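Local atomic coordinates of lysine cyclodeaminase (Streptomyces pristinaespiralis, PDB entry 5YU3), a protein that catalyses the NAD-dependent cyclisation of L-lysine to L-pipecolic acid with loss of ammonia, and also recognises L-ornithine and L-2,4-diaminobutyric acid. Residues A[251-262]-A[274-282]. Residues are numbered along the deposited sequence; the frame is centred on the assembly and turned at random.
Sequences AFVTADHPEQAL and RLGPQLAHL
Val253 and Gly276 join strand 252-255, an edge strand of the parallel Rossmann-type sheet within this chain, to an extended run, 274-278, that travels alongside it in the same direction. Gly276 N donates to Val253 O (2.8 Å), and Leu279 N, in the first turn of helix 279-284, donates to Ala255 O (3.0 Å). Two waters extend the pairing: one accepts from Val253 N and donates to Arg274 O, the other accepts from Ala255 N and donates to Gly276 O. Thr254 faces the same run with its hydroxyl. With OG1 anti to the backbone N (chi1 -179°), it donates to a lone pair of Pro277 O in the carbonyl plane, OG1 to O 2.7 Å. Leu282 meets this threonine tip to tip, CD1 lying 3.7 Å from Thr254 OG1, and also reaches the edge of the Phe252 ring. Past the strand, the Pro258 ring crosses the Gln278 side chain at about a right angle, Pro258 CG lying 3.6 Å from Gln278 NE2, while Leu275 sets CD2 against Pro258 CB and CD1 against Leu262 CD2. At the other end the bent Arg274 chain brings NH2 to Ala251 O (3.0 Å), the oxygen lying in the guanidinium plane. Phe252 and Thr254 bond through their backbones to Leu296, Val298 and Asp300, so the outward amides and carbonyls of Val253 and Ala255 are satisfied by the 274-279 run and bridging water.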
ATOM      1  N   ALA A 251     -23.968  16.061 -20.731  1.00 20.35           N
ATOM      2  CA  ALA A 251     -22.940  15.265 -21.384  1.00 19.19           C
ATOM      3  C   ALA A 251     -23.247  13.778 -21.321  1.00 22.91           C
ATOM      4  O   ALA A 251     -23.946  13.303 -20.418  1.00 20.86           O
ATOM      5  CB  ALA A 251     -21.567  15.506 -20.743  1.00 19.24           C
ATOM      6  N   PHE A 252     -22.694  13.047 -22.295  1.00 18.02           N
ATOM      7  CA  PHE A 252     -22.505  11.606 -22.188  1.00 17.96           C
ATOM      8  C   PHE A 252     -21.246  11.363 -21.363  1.00 19.64           C
ATOM      9  O   PHE A 252     -20.156  11.754 -21.787  1.00 17.92           O
ATOM     10  CB  PHE A 252     -22.372  10.996 -23.585  1.00 19.30           C
ATOM     11  CG  PHE A 252     -22.012   9.521 -23.595  1.00 21.56           C
ATOM     12  CD1 PHE A 252     -22.988   8.555 -23.384  1.00 23.44           C
ATOM     13  CD2 PHE A 252     -20.714   9.108 -23.855  1.00 21.65           C
ATOM     14  CE1 PHE A 252     -22.671   7.207 -23.410  1.00 22.06           C
ATOM     15  CE2 PHE A 252     -20.383   7.747 -23.882  1.00 22.72           C
ATOM     16  CZ  PHE A 252     -21.365   6.802 -23.664  1.00 24.48           C
ATOM     17  N   VAL A 253     -21.386  10.738 -20.192  1.00 18.38           N
ATOM     18  CA  VAL A 253     -20.293  10.632 -19.222  1.00 18.27           C
ATOM     19  C   VAL A 253     -19.867   9.173 -19.085  1.00 19.36           C
ATOM     20  O   VAL A 253     -20.653   8.330 -18.634  1.00 20.47           O
ATOM     21  CB  VAL A 253     -20.700  11.201 -17.859  1.00 19.54           C
ATOM     22  CG1 VAL A 253     -19.553  11.073 -16.882  1.00 18.36           C
ATOM     23  CG2 VAL A 253     -21.134  12.651 -17.997  1.00 19.08           C
ATOM     24  N   THR A 254     -18.622   8.875 -19.458  1.00 15.23           N
ATOM     25  CA  THR A 254     -18.037   7.554 -19.239  1.00 15.79           C
ATOM     26  C   THR A 254     -16.923   7.682 -18.207  1.00 16.95           C
ATOM     27  O   THR A 254     -16.066   8.563 -18.320  1.00 17.59           O
ATOM     28  CB  THR A 254     -17.502   6.940 -20.539  1.00 16.64           C
ATOM     29  OG1 THR A 254     -16.963   5.635 -20.269  1.00 15.12           O
ATOM     30  CG2 THR A 254     -16.414   7.812 -21.183  1.00 16.93           C
ATOM     31  N   ALA A 255     -16.958   6.836 -17.181  1.00 15.29           N
ATOM     32  CA  ALA A 255     -15.929   6.841 -16.148  1.00 17.10           C
ATOM     33  C   ALA A 255     -14.946   5.706 -16.390  1.00 13.39           C
ATOM     34  O   ALA A 255     -15.307   4.660 -16.932  1.00 16.64           O
ATOM     35  CB  ALA A 255     -16.543   6.683 -14.756  1.00 16.41           C
ATOM     36  N   ASP A 256     -13.691   5.914 -15.974  1.00 13.98           N
ATOM     37  CA  ASP A 256     -12.750   4.801 -16.052  1.00 15.42           C
ATOM     38  C   ASP A 256     -13.088   3.733 -15.021  1.00 15.01           C
ATOM     39  O   ASP A 256     -12.914   2.536 -15.280  1.00 16.67           O
ATOM     40  CB  ASP A 256     -11.293   5.287 -15.911  1.00 16.20           C
ATOM     41  CG  ASP A 256     -10.990   6.059 -14.619  1.00 16.83           C
ATOM     42  OD1 ASP A 256     -11.862   6.324 -13.745  1.00 17.11           O
ATOM     43  OD2 ASP A 256      -9.801   6.449 -14.490  1.00 16.59           O
ATOM     44  N   HIS A 257     -13.640   4.142 -13.896  1.00 16.70           N
ATOM     45  CA  HIS A 257     -13.870   3.253 -12.758  1.00 14.33           C
ATOM     46  C   HIS A 257     -15.101   3.817 -12.072  1.00 16.16           C
ATOM     47  O   HIS A 257     -15.001   4.786 -11.309  1.00 15.47           O
ATOM     48  CB  HIS A 257     -12.658   3.235 -11.829  1.00 15.36           C
ATOM     49  CG  HIS A 257     -12.691   2.169 -10.778  1.00 18.42           C
ATOM     50  ND1 HIS A 257     -13.706   2.062  -9.850  1.00 19.83           N
ATOM     51  CD2 HIS A 257     -11.809   1.181 -10.488  1.00 17.71           C
ATOM     52  CE1 HIS A 257     -13.453   1.046  -9.041  1.00 21.60           C
ATOM     53  NE2 HIS A 257     -12.308   0.493  -9.407  1.00 19.28           N
ATOM     54  N   PRO A 258     -16.293   3.293 -12.378  1.00 15.96           N
ATOM     55  CA  PRO A 258     -17.523   3.944 -11.884  1.00 16.84           C
ATOM     56  C   PRO A 258     -17.552   4.197 -10.386  1.00 16.29           C
ATOM     57  O   PRO A 258     -17.861   5.318  -9.952  1.00 16.39           O
ATOM     58  CB  PRO A 258     -18.610   2.972 -12.331  1.00 18.58           C
ATOM     59  CG  PRO A 258     -17.945   2.259 -13.608  1.00 18.03           C
ATOM     60  CD  PRO A 258     -16.653   2.210 -13.366  1.00 18.35           C
ATOM     61  N   GLU A 259     -17.236   3.184  -9.575  1.00 16.77           N
ATOM     62  CA  GLU A 259     -17.309   3.369  -8.130  1.00 19.45           C
ATOM     63  C   GLU A 259     -16.329   4.438  -7.666  1.00 17.82           C
ATOM     64  O   GLU A 259     -16.669   5.290  -6.839  1.00 18.56           O
ATOM     65  CB  GLU A 259     -17.049   2.048  -7.405  1.00 20.29           C
ATOM     66  CG  GLU A 259     -17.237   2.151  -5.900  1.00 28.53           C
ATOM     67  CD  GLU A 259     -17.202   0.804  -5.187  1.00 37.02           C
ATOM     68  OE1 GLU A 259     -16.582  -0.140  -5.711  1.00 34.55           O
ATOM     69  OE2 GLU A 259     -17.798   0.695  -4.092  1.00 42.96           O
ATOM     70  N   GLN A 260     -15.109   4.420  -8.201  1.00 16.80           N
ATOM     71  CA  GLN A 260     -14.131   5.443  -7.837  1.00 16.10           C
ATOM     72  C   GLN A 260     -14.561   6.829  -8.301  1.00 17.55           C
ATOM     73  O   GLN A 260     -14.343   7.823  -7.597  1.00 17.97           O
ATOM     74  CB  GLN A 260     -12.787   5.092  -8.456  1.00 18.68           C
ATOM     75  CG  GLN A 260     -11.604   5.552  -7.676  1.00 27.69           C
ATOM     76  CD  GLN A 260     -10.409   4.714  -8.017  1.00 30.19           C
ATOM     77  OE1 GLN A 260     -10.082   3.760  -7.309  1.00 34.23           O
ATOM     78  NE2 GLN A 260      -9.768   5.032  -9.138  1.00 22.27           N
ATOM     79  N   ALA A 261     -15.132   6.914  -9.505  1.00 15.24           N
ATOM     80  CA  ALA A 261     -15.528   8.206 -10.054  1.00 15.47           C
ATOM     81  C   ALA A 261     -16.680   8.813  -9.264  1.00 17.12           C
ATOM     82  O   ALA A 261     -16.743  10.033  -9.086  1.00 15.62           O
ATOM     83  CB  ALA A 261     -15.913   8.050 -11.523  1.00 14.05           C
ATOM     84  N   LEU A 262     -17.600   7.975  -8.777  1.00 16.23           N
ATOM     85  CA  LEU A 262     -18.696   8.497  -7.971  1.00 17.75           C
ATOM     86  C   LEU A 262     -18.186   9.084  -6.665  1.00 18.91           C
ATOM     87  O   LEU A 262     -18.823   9.979  -6.094  1.00 19.70           O
ATOM     88  CB  LEU A 262     -19.718   7.388  -7.709  1.00 16.82           C
ATOM     89  CG  LEU A 262     -20.635   7.096  -8.902  1.00 17.59           C
ATOM     90  CD1 LEU A 262     -21.322   5.750  -8.747  1.00 21.97           C
ATOM     91  CD2 LEU A 262     -21.678   8.216  -9.043  1.00 19.90           C
ATOM     92  N   ARG A 274     -27.240   8.069 -13.812  1.00 20.40           N
ATOM     93  CA  ARG A 274     -27.017   8.894 -14.994  1.00 25.20           C
ATOM     94  C   ARG A 274     -25.709   8.577 -15.710  1.00 25.59           C
ATOM     95  O   ARG A 274     -25.412   9.195 -16.738  1.00 26.19           O
ATOM     96  CB  ARG A 274     -27.045  10.388 -14.627  1.00 28.89           C
ATOM     97  CG  ARG A 274     -28.425  11.032 -14.855  1.00 40.30           C
ATOM     98  CD  ARG A 274     -28.696  11.458 -16.279  1.00 47.90           C
ATOM     99  NE  ARG A 274     -27.669  12.327 -16.841  1.00 52.57           N
ATOM    100  CZ  ARG A 274     -26.925  12.016 -17.903  1.00 53.67           C
ATOM    101  NH1 ARG A 274     -27.049  10.846 -18.522  1.00 47.05           N
ATOM    102  NH2 ARG A 274     -26.030  12.876 -18.356  1.00 53.64           N
ATOM    103  N   LEU A 275     -24.924   7.637 -15.201  1.00 20.35           N
ATOM    104  CA  LEU A 275     -23.638   7.327 -15.815  1.00 21.01           C
ATOM    105  C   LEU A 275     -23.833   6.578 -17.123  1.00 23.09           C
ATOM    106  O   LEU A 275     -24.717   5.726 -17.239  1.00 23.92           O
ATOM    107  CB  LEU A 275     -22.794   6.479 -14.868  1.00 20.53           C
ATOM    108  CG  LEU A 275     -21.787   7.171 -13.945  1.00 24.24           C
ATOM    109  CD1 LEU A 275     -22.447   8.223 -13.096  1.00 24.61           C
ATOM    110  CD2 LEU A 275     -21.080   6.131 -13.070  1.00 25.11           C
ATOM    111  N   GLY A 276     -22.997   6.895 -18.117  1.00 22.19           N
ATOM    112  CA  GLY A 276     -22.885   6.049 -19.285  1.00 18.67           C
ATOM    113  C   GLY A 276     -22.067   4.812 -18.981  1.00 20.33           C
ATOM    114  O   GLY A 276     -21.556   4.627 -17.871  1.00 21.30           O
ATOM    115  N   PRO A 277     -21.961   3.919 -19.961  1.00 22.21           N
ATOM    116  CA  PRO A 277     -21.123   2.731 -19.764  1.00 20.76           C
ATOM    117  C   PRO A 277     -19.672   3.128 -19.539  1.00 18.63           C
ATOM    118  O   PRO A 277     -19.175   4.076 -20.147  1.00 19.49           O
ATOM    119  CB  PRO A 277     -21.306   1.943 -21.061  1.00 25.42           C
ATOM    120  CG  PRO A 277     -22.563   2.654 -21.766  1.00 26.88           C
ATOM    121  CD  PRO A 277     -22.580   3.884 -21.340  1.00 25.09           C
ATOM    122  N   GLN A 278     -19.000   2.394 -18.650  1.00 18.66           N
ATOM    123  CA  GLN A 278     -17.617   2.696 -18.303  1.00 18.04           C
ATOM    124  C   GLN A 278     -16.701   2.500 -19.511  1.00 19.47           C
ATOM    125  O   GLN A 278     -17.050   1.832 -20.492  1.00 19.68           O
ATOM    126  CB  GLN A 278     -17.146   1.811 -17.146  1.00 18.51           C
ATOM    127  CG  GLN A 278     -17.028   0.333 -17.486  1.00 18.24           C
ATOM    128  CD  GLN A 278     -16.737  -0.527 -16.263  1.00 18.71           C
ATOM    129  OE1 GLN A 278     -15.598  -0.943 -16.034  1.00 19.50           O
ATOM    130  NE2 GLN A 278     -17.770  -0.798 -15.468  1.00 19.82           N
ATOM    131  N   LEU A 279     -15.501   3.081 -19.418  1.00 17.45           N
ATOM    132  CA  LEU A 279     -14.591   3.098 -20.563  1.00 17.01           C
ATOM    133  C   LEU A 279     -14.264   1.688 -21.045  1.00 18.66           C
ATOM    134  O   LEU A 279     -14.229   1.435 -22.259  1.00 18.94           O
ATOM    135  CB  LEU A 279     -13.321   3.865 -20.199  1.00 15.71           C
ATOM    136  CG  LEU A 279     -12.220   3.947 -21.269  1.00 17.62           C
ATOM    137  CD1 LEU A 279     -12.737   4.616 -22.530  1.00 20.79           C
ATOM    138  CD2 LEU A 279     -11.028   4.701 -20.702  1.00 18.94           C
ATOM    139  N   ALA A 280     -14.051   0.745 -20.114  1.00 17.02           N
ATOM    140  CA  ALA A 280     -13.762  -0.630 -20.514  1.00 16.43           C
ATOM    141  C   ALA A 280     -14.859  -1.193 -21.407  1.00 19.33           C
ATOM    142  O   ALA A 280     -14.580  -1.916 -22.370  1.00 19.79           O
ATOM    143  CB  ALA A 280     -13.584  -1.520 -19.282  1.00 17.29           C
ATOM    144  N   HIS A 281     -16.121  -0.873 -21.107  1.00 20.41           N
ATOM    145  CA  HIS A 281     -17.199  -1.400 -21.940  1.00 23.96           C
ATOM    146  C   HIS A 281     -17.181  -0.772 -23.327  1.00 21.79           C
ATOM    147  O   HIS A 281     -17.425  -1.466 -24.325  1.00 27.50           O
ATOM    148  CB  HIS A 281     -18.560  -1.192 -21.273  1.00 24.18           C
ATOM    149  CG  HIS A 281     -19.692  -1.860 -22.000  1.00 39.33           C
ATOM    150  ND1 HIS A 281     -20.584  -1.178 -22.803  1.00 42.25           N
ATOM    151  CD2 HIS A 281     -20.032  -3.170 -22.093  1.00 41.47           C
ATOM    152  CE1 HIS A 281     -21.450  -2.032 -23.320  1.00 41.23           C
ATOM    153  NE2 HIS A 281     -21.130  -3.247 -22.915  1.00 43.97           N
ATOM    154  N   LEU A 282     -16.899   0.533 -23.408  1.00 21.42           N
ATOM    155  CA  LEU A 282     -16.748   1.178 -24.710  1.00 22.14           C
ATOM    156  C   LEU A 282     -15.641   0.519 -25.525  1.00 25.87           C
ATOM    157  O   LEU A 282     -15.772   0.342 -26.745  1.00 24.76           O
ATOM    158  CB  LEU A 282     -16.457   2.669 -24.536  1.00 20.58           C
ATOM    159  CG  LEU A 282     -17.418   3.549 -23.723  1.00 24.68           C
ATOM    160  CD1 LEU A 282     -17.105   5.013 -23.947  1.00 25.54           C
ATOM    161  CD2 LEU A 282     -18.846   3.241 -24.074  1.00 26.09           C
TER
HETATM  162  O   HOH W   1     -24.129  10.009 -19.082  1.00 26.31           O
HETATM  163  O   HOH W   2     -19.227   5.409 -16.529  1.00 23.89           O
HETATM  164  O   HOH W   3     -13.709   0.855 -17.229  1.00 17.68           O